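Local atomic coordinates of putative ribose 5-phosphate isomerase (Leishmania infantum, PDB entry 6FXW), a protein that probably interconverts ribose 5-phosphate and ribulose 5-phosphate, as a type B ribose-5-phosphate isomerase of the pentose phosphate pathway. Residues Lys6-Gly11 with Gly31-Val36; Leu10-Ala15 with Met39-Asp44; His14-Thr19 with Ile113-Ser118. All blocks are in the same frame, centred on the assembly; numbering follows the deposited sequence. Where two conformers were deposited one is given.

From the N terminus, strand 6-12 takes part in contact 1 and contact 2, and the loop after it in contact 3. Contact 1 closes the excursion through helix 20-29 by laying strand 33-38 beside strand 6-12. Contact 2 shares Leu-10 and Gly-11 with it and closes a slightly longer excursion, through helix 20-29 and strand 33-38, bringing residues 39-44 back to the end of strand 6-12. Contact 3, which takes over His-14 and Ala-15, closes a far longer loop, reaching the end of strand 110-114. Contacts 1 and 3 cross along the sequence. The three thus pass from the N-terminal end of strand 6-12 to a sulfate held by His-14, which contacts 2 and 3 share, and by Arg-116.

Contact 1: residues Lys6-Gly11 with Gly31-Val36; sequences KRVALG and GAASKV
Arg-7 and Lys-35 pair across two neighbouring parallel strands, their side chains crossing at a slant, and the arginine can be followed atom by atom over its partner. Its CB leaves the sheet on the face that also carries Lys-35. A chi1 of -73° sets CG anti to the carbonyl carbon. Here CG of Arg-7 lies 3.4 Å from OG of Ser-34, and CB of Lys-35 is a little farther off. CD carries the chain onward to a bend at chi3 (59°), beyond which NE is hydrogen-bonded to the backbone oxygen of Glu-64. This turns the guanidinium over the lysine: CG of Lys-35 lies on one of its faces, and NH1 of Arg-7 comes to 3.7 Å from CB of Lys-35. The aliphatic part of the lysine is what touches; its NZ stays 5.6 Å from Arg-7 NH1, so the like charges do not meet.

The backbone beneath is the parallel pairing of a beta-alpha-beta unit, in which helix 20-29 connects strands 6-12 and 33-38 of a Rossmann-like sheet. The pairing is interrupted by a beta bulge, since Lys-6 pairs with Ala-33 but Arg-7 with Lys-35, Ser-34 being the extra residue. Lys-6 N donates to Ala-32 O (2.9 Å) before the bulge, and Val-8 N donates to Lys-35 O (2.9 Å) after it. At the bulge itself Ser-34 N approaches Lys-6 O (2.8 Å) from above the carbonyl plane, 46° out of it. That oxygen also receives a CA-H contact from Ala-33 and a weak bond from Ser-34 OG.

On the other face of the sheet, Val-8 turns its CG2 to CB of Ala-33, at 4.1 Å, while Val-36 sets CG1 near the backbone oxygen of Val-8. Val-27 of helix 20-29 covers both Ala-33 and Val-36.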
ATOM      1  N   LYS A   6     -20.307 -11.659  14.240  1.00 21.44           N
ATOM      2  CA  LYS A   6     -19.413 -11.528  15.373  1.00 22.11           C
ATOM      3  C   LYS A   6     -19.709 -10.308  16.214  1.00 15.73           C
ATOM      4  O   LYS A   6     -20.224  -9.293  15.722  1.00 16.76           O
ATOM      5  CB  LYS A   6     -17.994 -11.219  14.801  1.00 27.52           C
ATOM      6  CG  LYS A   6     -17.319 -12.238  13.875  1.00 39.08           C
ATOM      7  CD  LYS A   6     -17.133 -13.560  14.587  1.00 45.29           C
ATOM      8  CE  LYS A   6     -15.813 -14.257  14.259  1.00 56.08           C
ATOM      9  NZ  LYS A   6     -15.364 -14.072  12.842  1.00 58.79           N
ATOM     10  N   ARG A   7     -19.365 -10.406  17.492  1.00 14.30           N
ATOM     11  CA  ARG A   7     -19.438  -9.285  18.443  1.00 12.99           C
ATOM     12  C   ARG A   7     -18.086  -8.578  18.404  1.00 13.62           C
ATOM     13  O   ARG A   7     -17.092  -9.237  18.683  1.00 13.16           O
ATOM     14  CB  ARG A   7     -19.718  -9.705  19.852  1.00 13.90           C
ATOM     15  CG  ARG A   7     -21.163 -10.127  19.984  1.00 16.35           C
ATOM     16  CD  ARG A   7     -21.423 -10.648  21.410  1.00 15.81           C
ATOM     17  NE  ARG A   7     -21.162  -9.736  22.488  1.00 15.31           N
ATOM     18  CZ  ARG A   7     -22.059  -8.804  22.929  1.00 15.85           C
ATOM     19  NH1 ARG A   7     -23.267  -8.662  22.360  1.00 16.30           N
ATOM     20  NH2 ARG A   7     -21.801  -8.037  23.965  1.00 20.50           N
ATOM     21  N   VAL A   8     -18.096  -7.311  18.014  1.00 12.27           N
ATOM     22  CA  VAL A   8     -16.846  -6.569  17.678  1.00 12.25           C
ATOM     23  C   VAL A   8     -16.625  -5.490  18.729  1.00 12.50           C
ATOM     24  O   VAL A   8     -17.494  -4.595  18.950  1.00 14.50           O
ATOM     25  CB  VAL A   8     -16.947  -5.975  16.275  1.00 12.84           C
ATOM     26  CG1 VAL A   8     -15.656  -5.145  16.021  1.00 14.02           C
ATOM     27  CG2 VAL A   8     -17.200  -7.052  15.214  1.00 12.47           C
ATOM     28  N   ALA A   9     -15.455  -5.462  19.328  1.00 12.20           N
ATOM     29  CA  ALA A   9     -14.999  -4.362  20.133  1.00 12.31           C
ATOM     30  C   ALA A   9     -14.043  -3.477  19.303  1.00 13.84           C
ATOM     31  O   ALA A   9     -13.040  -3.979  18.815  1.00 13.30           O
ATOM     32  CB  ALA A   9     -14.268  -4.877  21.372  1.00 12.91           C
ATOM     33  N   LEU A  10     -14.373  -2.216  19.232  1.00 12.69           N
ATOM     34  CA  LEU A  10     -13.605  -1.235  18.443  1.00 12.79           C
ATOM     35  C   LEU A  10     -12.935  -0.301  19.420  1.00 12.24           C
ATOM     36  O   LEU A  10     -13.636   0.407  20.182  1.00 12.46           O
ATOM     37  CB  LEU A  10     -14.513  -0.427  17.509  1.00 13.59           C
ATOM     38  CG  LEU A  10     -13.868   0.775  16.845  1.00 16.04           C
ATOM     39  CD1 LEU A  10     -12.856   0.308  15.815  1.00 17.66           C
ATOM     40  CD2 LEU A  10     -14.881   1.682  16.124  1.00 19.84           C
ATOM     41  N   GLY A  11     -11.621  -0.211  19.406  1.00 11.10           N
ATOM     42  CA  GLY A  11     -10.878   0.739  20.250  1.00 12.63           C
ATOM     43  C   GLY A  11      -9.990   1.616  19.407  1.00 14.06           C
ATOM     44  O   GLY A  11      -9.524   1.213  18.331  1.00 13.15           O
ATOM     45  N   GLY A  31     -22.627  -6.326   7.610  1.00 27.51           N
ATOM     46  CA  GLY A  31     -23.451  -7.489   7.804  1.00 24.15           C
ATOM     47  C   GLY A  31     -22.870  -8.546   8.660  1.00 23.47           C
ATOM     48  O   GLY A  31     -23.511  -9.536   8.986  1.00 25.19           O
ATOM     49  N   ALA A  32     -21.574  -8.417   9.041  1.00 18.40           N
ATOM     50  CA  ALA A  32     -20.906  -9.457   9.710  1.00 18.96           C
ATOM     51  C   ALA A  32     -20.721  -9.234  11.197  1.00 17.05           C
ATOM     52  O   ALA A  32     -20.046 -10.024  11.863  1.00 20.41           O
ATOM     53  CB  ALA A  32     -19.523  -9.638   9.039  1.00 22.20           C
ATOM     54  N   ALA A  33     -21.397  -8.217  11.742  1.00 17.69           N
ATOM     55  CA  ALA A  33     -21.344  -7.933  13.149  1.00 16.91           C
ATOM     56  C   ALA A  33     -22.700  -8.015  13.803  1.00 17.79           C
ATOM     57  O   ALA A  33     -23.630  -7.380  13.318  1.00 23.74           O
ATOM     58  CB  ALA A  33     -20.805  -6.538  13.360  1.00 18.54           C
ATOM     59  N   SER A  34     -22.798  -8.745  14.885  1.00 18.30           N
ATOM     60  CA  SER A  34     -24.068  -8.719  15.659  1.00 17.26           C
ATOM     61  C   SER A  34     -24.115  -7.629  16.661  1.00 22.46           C
ATOM     62  O   SER A  34     -25.203  -7.342  17.179  1.00 23.54           O
ATOM     63  CB  SER A  34     -24.189 -10.037  16.409  1.00 17.84           C
ATOM     64  OG  SER A  34     -23.101 -10.335  17.238  1.00 18.58           O
ATOM     65  N   LYS A  35     -22.970  -7.077  17.039  1.00 17.05           N
ATOM     66  CA  LYS A  35     -22.887  -5.972  17.953  1.00 17.59           C
ATOM     67  C   LYS A  35     -21.545  -5.283  17.723  1.00 16.75           C
ATOM     68  O   LYS A  35     -20.584  -5.986  17.417  1.00 16.44           O
ATOM     69  CB  LYS A  35     -22.851  -6.501  19.373  1.00 20.13           C
ATOM     70  CG  LYS A  35     -22.641  -5.483  20.457  1.00 22.67           C
ATOM     71  CD  LYS A  35     -23.852  -4.779  20.800  1.00 25.01           C
ATOM     72  CE  LYS A  35     -23.602  -3.988  22.109  1.00 25.02           C
ATOM     73  NZ  LYS A  35     -24.912  -3.358  22.459  1.00 28.14           N
ATOM     74  N   VAL A  36     -21.487  -3.967  17.817  1.00 14.69           N
ATOM     75  CA  VAL A  36     -20.258  -3.198  17.769  1.00 15.76           C
ATOM     76  C   VAL A  36     -20.222  -2.358  19.014  1.00 17.27           C
ATOM     77  O   VAL A  36     -21.159  -1.564  19.276  1.00 18.89           O
ATOM     78  CB  VAL A  36     -20.109  -2.332  16.510  1.00 20.12           C
ATOM     79  CG1 VAL A  36     -18.678  -1.851  16.422  1.00 23.48           C
ATOM     80  CG2 VAL A  36     -20.527  -3.116  15.289  1.00 24.82           C
TER

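Contact 2: residues Leu10-Ala15 with Met39-Asp44; sequences LGCDHA and MGPSSD. With SO4 (sulfate ion), chain B.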
ATOM      1  N   LEU A  10     -14.373  -2.216  19.232  1.00 12.69           N
ATOM      2  CA  LEU A  10     -13.605  -1.235  18.443  1.00 12.79           C
ATOM      3  C   LEU A  10     -12.935  -0.301  19.420  1.00 12.24           C
ATOM      4  O   LEU A  10     -13.636   0.407  20.182  1.00 12.46           O
ATOM      5  CB  LEU A  10     -14.513  -0.427  17.509  1.00 13.59           C
ATOM      6  CG  LEU A  10     -13.868   0.775  16.845  1.00 16.04           C
ATOM      7  CD1 LEU A  10     -12.856   0.308  15.815  1.00 17.66           C
ATOM      8  CD2 LEU A  10     -14.881   1.682  16.124  1.00 19.84           C
ATOM      9  N   GLY A  11     -11.621  -0.211  19.406  1.00 11.10           N
ATOM     10  CA  GLY A  11     -10.878   0.739  20.250  1.00 12.63           C
ATOM     11  C   GLY A  11      -9.990   1.616  19.407  1.00 14.06           C
ATOM     12  O   GLY A  11      -9.524   1.213  18.331  1.00 13.15           O
ATOM     13  N   CYS A  12      -9.707   2.787  19.873  1.00 11.99           N
ATOM     14  CA  CYS A  12      -8.811   3.626  19.133  0.50 12.16           C
ATOM     15  C   CYS A  12      -8.246   4.655  20.078  1.00 13.33           C
ATOM     16  O   CYS A  12      -8.661   4.772  21.232  1.00 15.27           O
ATOM     17  CB  CYS A  12      -9.515   4.292  17.935  0.50 10.60           C
ATOM     18  SG  CYS A  12     -10.823   5.430  18.515  0.50 10.82           S
ATOM     19  N   ASP A  13      -7.222   5.355  19.570  1.00 12.61           N
ATOM     20  CA  ASP A  13      -6.698   6.541  20.258  1.00 12.26           C
ATOM     21  C   ASP A  13      -7.300   7.786  19.590  1.00 12.29           C
ATOM     22  O   ASP A  13      -8.226   7.683  18.766  1.00 12.68           O
ATOM     23  CB  ASP A  13      -5.185   6.525  20.397  1.00 10.62           C
ATOM     24  CG  ASP A  13      -4.422   6.726  19.071  1.00 12.01           C
ATOM     25  OD1 ASP A  13      -5.064   6.942  18.031  1.00 11.80           O
ATOM     26  OD2 ASP A  13      -3.198   6.787  19.140  1.00 12.83           O
ATOM     27  N   HIS A  14      -6.745   8.928  19.863  1.00 12.40           N
ATOM     28  CA  HIS A  14      -7.318  10.177  19.395  1.00 13.26           C
ATOM     29  C   HIS A  14      -7.100  10.326  17.885  1.00 12.84           C
ATOM     30  O   HIS A  14      -7.760  11.126  17.244  1.00 13.98           O
ATOM     31  CB  HIS A  14      -6.657  11.355  20.067  1.00 13.42           C
ATOM     32  CG  HIS A  14      -5.206  11.287  20.046  1.00 13.22           C
ATOM     33  ND1 HIS A  14      -4.484  10.475  20.900  1.00 14.19           N
ATOM     34  CD2 HIS A  14      -4.330  11.822  19.153  1.00 16.36           C
ATOM     35  CE1 HIS A  14      -3.214  10.520  20.519  1.00 17.13           C
ATOM     36  NE2 HIS A  14      -3.091  11.372  19.490  1.00 18.11           N
ATOM     37  N   ALA A  15      -6.173   9.567  17.317  1.00 12.82           N
ATOM     38  CA  ALA A  15      -5.960   9.728  15.854  1.00 13.69           C
ATOM     39  C   ALA A  15      -7.254   9.414  15.088  1.00 14.87           C
ATOM     40  O   ALA A  15      -7.520   9.994  13.997  1.00 13.94           O
ATOM     41  CB  ALA A  15      -4.889   8.836  15.394  1.00 13.65           C
ATOM     42  N   MET A  39     -14.878   1.429  22.383  1.00 17.52           N
ATOM     43  CA  MET A  39     -14.109   1.619  23.556  1.00 20.90           C
ATOM     44  C   MET A  39     -12.971   2.417  23.441  1.00 24.12           C
ATOM     45  O   MET A  39     -12.062   2.176  24.182  1.00 38.65           O
ATOM     46  CB  MET A  39     -13.639   0.259  24.175  1.00 26.04           C
ATOM     47  CG  MET A  39     -14.372  -0.943  23.698  1.00 28.13           C
ATOM     48  SD  MET A  39     -13.730  -2.405  24.462  1.00 24.25           S
ATOM     49  CE  MET A  39     -15.310  -3.148  24.632  1.00 27.02           C
ATOM     50  N   GLY A  40     -12.983   3.382  22.559  1.00 27.40           N
ATOM     51  CA  GLY A  40     -12.033   4.459  22.495  1.00 28.25           C
ATOM     52  C   GLY A  40     -12.518   5.656  23.188  1.00 26.06           C
ATOM     53  O   GLY A  40     -13.548   5.575  23.892  1.00 25.32           O
ATOM     54  N   PRO A  41     -11.815   6.805  23.030  1.00 20.16           N
ATOM     55  CA  PRO A  41     -12.143   8.001  23.676  1.00 22.90           C
ATOM     56  C   PRO A  41     -13.471   8.616  23.228  1.00 26.87           C
ATOM     57  O   PRO A  41     -13.824   8.580  22.048  1.00 20.97           O
ATOM     58  CB  PRO A  41     -11.006   8.952  23.354  1.00 24.67           C
ATOM     59  CG  PRO A  41     -10.338   8.444  22.095  1.00 22.09           C
ATOM     60  CD  PRO A  41     -10.642   7.002  22.099  1.00 22.52           C
ATOM     61  N   SER A  42     -14.212   9.143  24.209  1.00 22.82           N
ATOM     62  CA  SER A  42     -15.492   9.797  23.922  1.00 25.87           C
ATOM     63  C   SER A  42     -15.350  11.270  24.195  1.00 25.96           C
ATOM     64  O   SER A  42     -16.261  11.914  24.554  1.00 24.84           O
ATOM     65  CB  SER A  42     -16.648   9.150  24.721  1.00 32.51           C
ATOM     66  OG  SER A  42     -17.035   7.929  24.067  1.00 35.13           O
ATOM     67  N   SER A  43     -14.136  11.752  24.035  1.00 22.37           N
ATOM     68  CA  SER A  43     -13.866  13.188  24.117  0.50 25.27           C
ATOM     69  C   SER A  43     -12.738  13.489  23.195  1.00 25.36           C
ATOM     70  O   SER A  43     -11.983  12.569  22.832  1.00 24.85           O
ATOM     71  CB  SER A  43     -13.423  13.610  25.507  0.50 26.28           C
ATOM     72  OG  SER A  43     -12.781  14.864  25.364  0.50 28.97           O
ATOM     73  N   ASP A  44     -12.597  14.791  22.851  1.00 24.56           N
ATOM     74  CA  ASP A  44     -11.535  15.270  21.998  1.00 24.13           C
ATOM     75  C   ASP A  44     -10.209  15.514  22.671  1.00 26.02           C
ATOM     76  O   ASP A  44      -9.546  16.562  22.466  1.00 23.11           O
ATOM     77  CB  ASP A  44     -12.029  16.516  21.271  1.00 23.84           C
ATOM     78  CG  ASP A  44     -11.191  16.864  20.043  1.00 31.32           C
ATOM     79  OD1 ASP A  44     -10.450  15.999  19.515  1.00 31.47           O
ATOM     80  OD2 ASP A  44     -11.301  18.030  19.627  1.00 31.13           O
TER
HETATM   81  S   SO4 B 201       0.357  12.157  18.053  1.00 24.92           S
HETATM   82  O1  SO4 B 201       0.983  13.505  17.755  1.00 28.21           O
HETATM   83  O2  SO4 B 201      -1.071  12.204  17.741  1.00 24.06           O
HETATM   84  O3  SO4 B 201       1.143  11.212  17.091  1.00 27.23           O
HETATM   85  O4  SO4 B 201       0.588  11.924  19.450  1.00 29.24           O
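The imidazole of His-14, whose backbone N comes within 4.3 Å of Pro-41 CG, holds a sulfate at its edge, with the sulfur in the ring plane. NE2 of His-14 donates to sulfate O2 at 2.8 Å in a fairly straight bond (160°). Ser-46 and Val-47 pack on the same side chain, as does Arg-144 of the second subunit. The other flat group, the carboxylate of Asp-13, is met from above its plane by Ala-15 N, 2.9 Å from OD1. That bond makes an Asx turn just after strand 6-12.

These loops follow the C-terminal ends of parallel strands, where alpha/beta proteins of the Rossmann-like type place their ligands. Leading into the 39-44 loop, Met-39 N donates to Leu-10 O at 2.7 Å, the nitrogen lying nearly along the C=O axis. Two residues on, Pro-41 brings its CD and CG against the strand end: CD lies 3.1 Å from Cys-12 O, and CG touches the carbonyl carbon of Asp-13. Both backbone polar atoms of Cys-12, N and O, are buried without a hydrogen-bonding partner in the model.

Contact 3: residues His14-Thr19 with Ile113-Ser118; sequences HAAYAT and IGVRTS. With SO4 (sulfate ion), chain B.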
ATOM      1  N   HIS A  14      -6.745   8.928  19.863  1.00 12.40           N
ATOM      2  CA  HIS A  14      -7.318  10.177  19.395  1.00 13.26           C
ATOM      3  C   HIS A  14      -7.100  10.326  17.885  1.00 12.84           C
ATOM      4  O   HIS A  14      -7.760  11.126  17.244  1.00 13.98           O
ATOM      5  CB  HIS A  14      -6.657  11.355  20.067  1.00 13.42           C
ATOM      6  CG  HIS A  14      -5.206  11.287  20.046  1.00 13.22           C
ATOM      7  ND1 HIS A  14      -4.484  10.475  20.900  1.00 14.19           N
ATOM      8  CD2 HIS A  14      -4.330  11.822  19.153  1.00 16.36           C
ATOM      9  CE1 HIS A  14      -3.214  10.520  20.519  1.00 17.13           C
ATOM     10  NE2 HIS A  14      -3.091  11.372  19.490  1.00 18.11           N
ATOM     11  N   ALA A  15      -6.173   9.567  17.317  1.00 12.82           N
ATOM     12  CA  ALA A  15      -5.960   9.728  15.854  1.00 13.69           C
ATOM     13  C   ALA A  15      -7.254   9.414  15.088  1.00 14.87           C
ATOM     14  O   ALA A  15      -7.520   9.994  13.997  1.00 13.94           O
ATOM     15  CB  ALA A  15      -4.889   8.836  15.394  1.00 13.65           C
ATOM     16  N   ALA A  16      -8.090   8.514  15.620  1.00 12.09           N
ATOM     17  CA  ALA A  16      -9.287   8.080  14.982  1.00 13.69           C
ATOM     18  C   ALA A  16     -10.534   8.721  15.565  1.00 15.64           C
ATOM     19  O   ALA A  16     -11.645   8.354  15.224  1.00 16.97           O
ATOM     20  CB  ALA A  16      -9.420   6.574  15.021  1.00 16.62           C
ATOM     21  N   TYR A  17     -10.345   9.721  16.381  1.00 16.88           N
ATOM     22  CA  TYR A  17     -11.544  10.283  17.071  1.00 19.44           C
ATOM     23  C   TYR A  17     -12.471  10.929  16.070  1.00 20.68           C
ATOM     24  O   TYR A  17     -13.672  10.681  16.114  1.00 21.98           O
ATOM     25  CB  TYR A  17     -11.143  11.214  18.190  1.00 21.13           C
ATOM     26  CG  TYR A  17     -12.314  11.766  18.918  1.00 21.22           C
ATOM     27  CD1 TYR A  17     -13.048  10.956  19.738  1.00 21.90           C
ATOM     28  CD2 TYR A  17     -12.592  13.092  18.849  1.00 23.35           C
ATOM     29  CE1 TYR A  17     -14.141  11.443  20.447  1.00 20.63           C
ATOM     30  CE2 TYR A  17     -13.705  13.620  19.505  1.00 25.27           C
ATOM     31  CZ  TYR A  17     -14.441  12.774  20.319  1.00 23.13           C
ATOM     32  OH  TYR A  17     -15.534  13.232  21.085  1.00 25.64           O
ATOM     33  N   ALA A  18     -11.941  11.678  15.124  1.00 20.47           N
ATOM     34  CA  ALA A  18     -12.759  12.295  14.113  1.00 24.70           C
ATOM     35  C   ALA A  18     -13.556  11.329  13.268  1.00 27.43           C
ATOM     36  O   ALA A  18     -14.669  11.656  12.869  1.00 30.96           O
ATOM     37  CB  ALA A  18     -11.903  13.198  13.260  1.00 27.54           C
ATOM     38  N   THR A  19     -13.039  10.131  13.025  1.00 21.53           N
ATOM     39  CA  THR A  19     -13.618   9.157  12.099  1.00 19.60           C
ATOM     40  C   THR A  19     -14.220   7.971  12.787  1.00 17.42           C
ATOM     41  O   THR A  19     -14.701   7.072  12.142  1.00 17.54           O
ATOM     42  CB  THR A  19     -12.572   8.620  11.090  1.00 22.46           C
ATOM     43  OG1 THR A  19     -11.426   8.236  11.811  1.00 18.90           O
ATOM     44  CG2 THR A  19     -12.198   9.709  10.036  1.00 26.61           C
ATOM     45  N   ILE A 113      -5.384  -1.282  12.409  1.00  9.25           N
ATOM     46  CA  ILE A 113      -5.343  -0.407  11.228  1.00 10.38           C
ATOM     47  C   ILE A 113      -4.848   1.007  11.599  1.00 10.86           C
ATOM     48  O   ILE A 113      -5.009   1.501  12.777  1.00 10.69           O
ATOM     49  CB  ILE A 113      -6.672  -0.313  10.523  1.00 11.21           C
ATOM     50  CG1 ILE A 113      -7.743   0.106  11.496  1.00 13.29           C
ATOM     51  CG2 ILE A 113      -6.988  -1.665   9.915  1.00 14.32           C
ATOM     52  CD1 ILE A 113      -9.131   0.320  10.772  1.00 14.95           C
ATOM     53  N   GLY A 114      -4.353   1.763  10.599  1.00  9.66           N
ATOM     54  CA  GLY A 114      -3.938   3.126  10.753  1.00  9.69           C
ATOM     55  C   GLY A 114      -4.793   4.070  10.000  1.00 10.44           C
ATOM     56  O   GLY A 114      -4.996   3.875   8.782  1.00 12.02           O
ATOM     57  N   VAL A 115      -5.343   5.045  10.669  1.00 10.53           N
ATOM     58  CA  VAL A 115      -6.192   6.024  10.011  1.00 11.71           C
ATOM     59  C   VAL A 115      -5.386   7.146   9.368  1.00 10.97           C
ATOM     60  O   VAL A 115      -5.921   7.857   8.479  1.00 13.31           O
ATOM     61  CB  VAL A 115      -7.140   6.554  11.078  1.00 16.28           C
ATOM     62  CG1 VAL A 115      -6.481   7.353  12.150  1.00 15.28           C
ATOM     63  CG2 VAL A 115      -8.322   7.278  10.520  1.00 22.11           C
ATOM     64  N   ARG A 116      -4.095   7.319   9.698  1.00 11.30           N
ATOM     65  CA  ARG A 116      -3.264   8.317   9.037  1.00 11.12           C
ATOM     66  C   ARG A 116      -2.510   7.686   7.852  1.00 10.61           C
ATOM     67  O   ARG A 116      -1.889   8.438   7.054  1.00 10.56           O
ATOM     68  CB  ARG A 116      -2.262   8.944   9.992  1.00 11.86           C
ATOM     69  CG  ARG A 116      -2.938   9.685  11.112  1.00 13.85           C
ATOM     70  CD  ARG A 116      -1.890  10.158  12.092  1.00 16.89           C
ATOM     71  NE  ARG A 116      -2.555  10.849  13.209  1.00 19.54           N
ATOM     72  CZ  ARG A 116      -1.987  11.072  14.346  1.00 20.94           C
ATOM     73  NH1 ARG A 116      -0.821  10.521  14.642  1.00 24.26           N
ATOM     74  NH2 ARG A 116      -2.650  11.787  15.238  1.00 21.13           N
ATOM     75  N   THR A 117      -2.634   6.362   7.647  1.00 10.23           N
ATOM     76  CA  THR A 117      -1.932   5.597   6.584  1.00 11.47           C
ATOM     77  C   THR A 117      -2.902   5.023   5.586  1.00 11.06           C
ATOM     78  O   THR A 117      -2.683   5.124   4.379  1.00 11.84           O
ATOM     79  CB  THR A 117      -1.031   4.529   7.172  1.00 12.20           C
ATOM     80  OG1 THR A 117      -1.860   3.845   8.138  1.00 11.99           O
ATOM     81  CG2 THR A 117       0.157   5.092   7.907  1.00 12.19           C
ATOM     82  N   SER A 118      -4.045   4.489   6.005  1.00 11.19           N
ATOM     83  CA  SER A 118      -5.041   3.844   5.112  1.00 10.20           C
ATOM     84  C   SER A 118      -6.199   4.803   4.971  1.00 11.33           C
ATOM     85  O   SER A 118      -6.793   5.272   5.951  1.00 12.85           O
ATOM     86  CB  SER A 118      -5.542   2.568   5.719  1.00 10.96           C
ATOM     87  OG  SER A 118      -4.486   1.629   5.827  1.00 11.20           O
TER
HETATM   88  S   SO4 B 201       0.357  12.157  18.053  1.00 24.92           S
HETATM   89  O1  SO4 B 201       0.983  13.505  17.755  1.00 28.21           O
HETATM   90  O2  SO4 B 201      -1.071  12.204  17.741  1.00 24.06           O
HETATM   91  O3  SO4 B 201       1.143  11.212  17.091  1.00 27.23           O
HETATM   92  O4  SO4 B 201       0.588  11.924  19.450  1.00 29.24           O
HETATM   93  O   HOH W   1      -5.415  11.370  12.640  1.00 25.36           O
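Val-115, Ala-15 and Arg-116 bury the most surface here, and Val-115 makes the apolar part of the contact. It pushes its CG1 branch against the turn His-14 to Tyr-17, closed by Tyr-17 N on His-14 O, and this CG1 of Val-115 lies 3.4 Å from Ala-15 O and 3.9 Å from Ala-15 CB. With chi1 at 67° this branch sits between the backbone N and the carbonyl carbon, and CG2 falls anti to the N. CG2 therefore points elsewhere, running past Thr-19 to lie 3.5 Å from its OG1. Val-71 of the central strand 67-72 and Met-120 of helix 120-131 also pack on Val-115, so the valine fills the angle between sheet, turn and helix.

Arg-116 adds a contact of mixed character. It stretches straight from CG to NE and lays its guanidinium over the methyl group of Ala-15, which sits 3.5 Å from the plane, toward the rim. A water in that plane receives a hydrogen bond from Arg-116 NE (3.0 Å) and gives one to Ala-15 O (2.9 Å), bridging the two segments, which share no direct hydrogen bond.

Strands 110-114 and 6-12, separated in the parallel sheet by strand 67-72, bring their C-terminal loops together here, as in other Rossmann-like RpiB proteins. The guanidinium edge faces the sulfate, which lies in its plane: NH2 donates to O2 at 3.0 Å, the oxygen that His-14 also binds, and NH1 to O3 at 3.2 Å. Arg-140 and Arg-144 of the second subunit add further bonds, so the anion spans an interface. The ion probably came from the crystallisation liquor, yet its position is consistent with the substrate phosphate site of related type B isomerases. The backbone of Arg-116 and Thr-117 is in turn hydrogen-bonded to the third subunit.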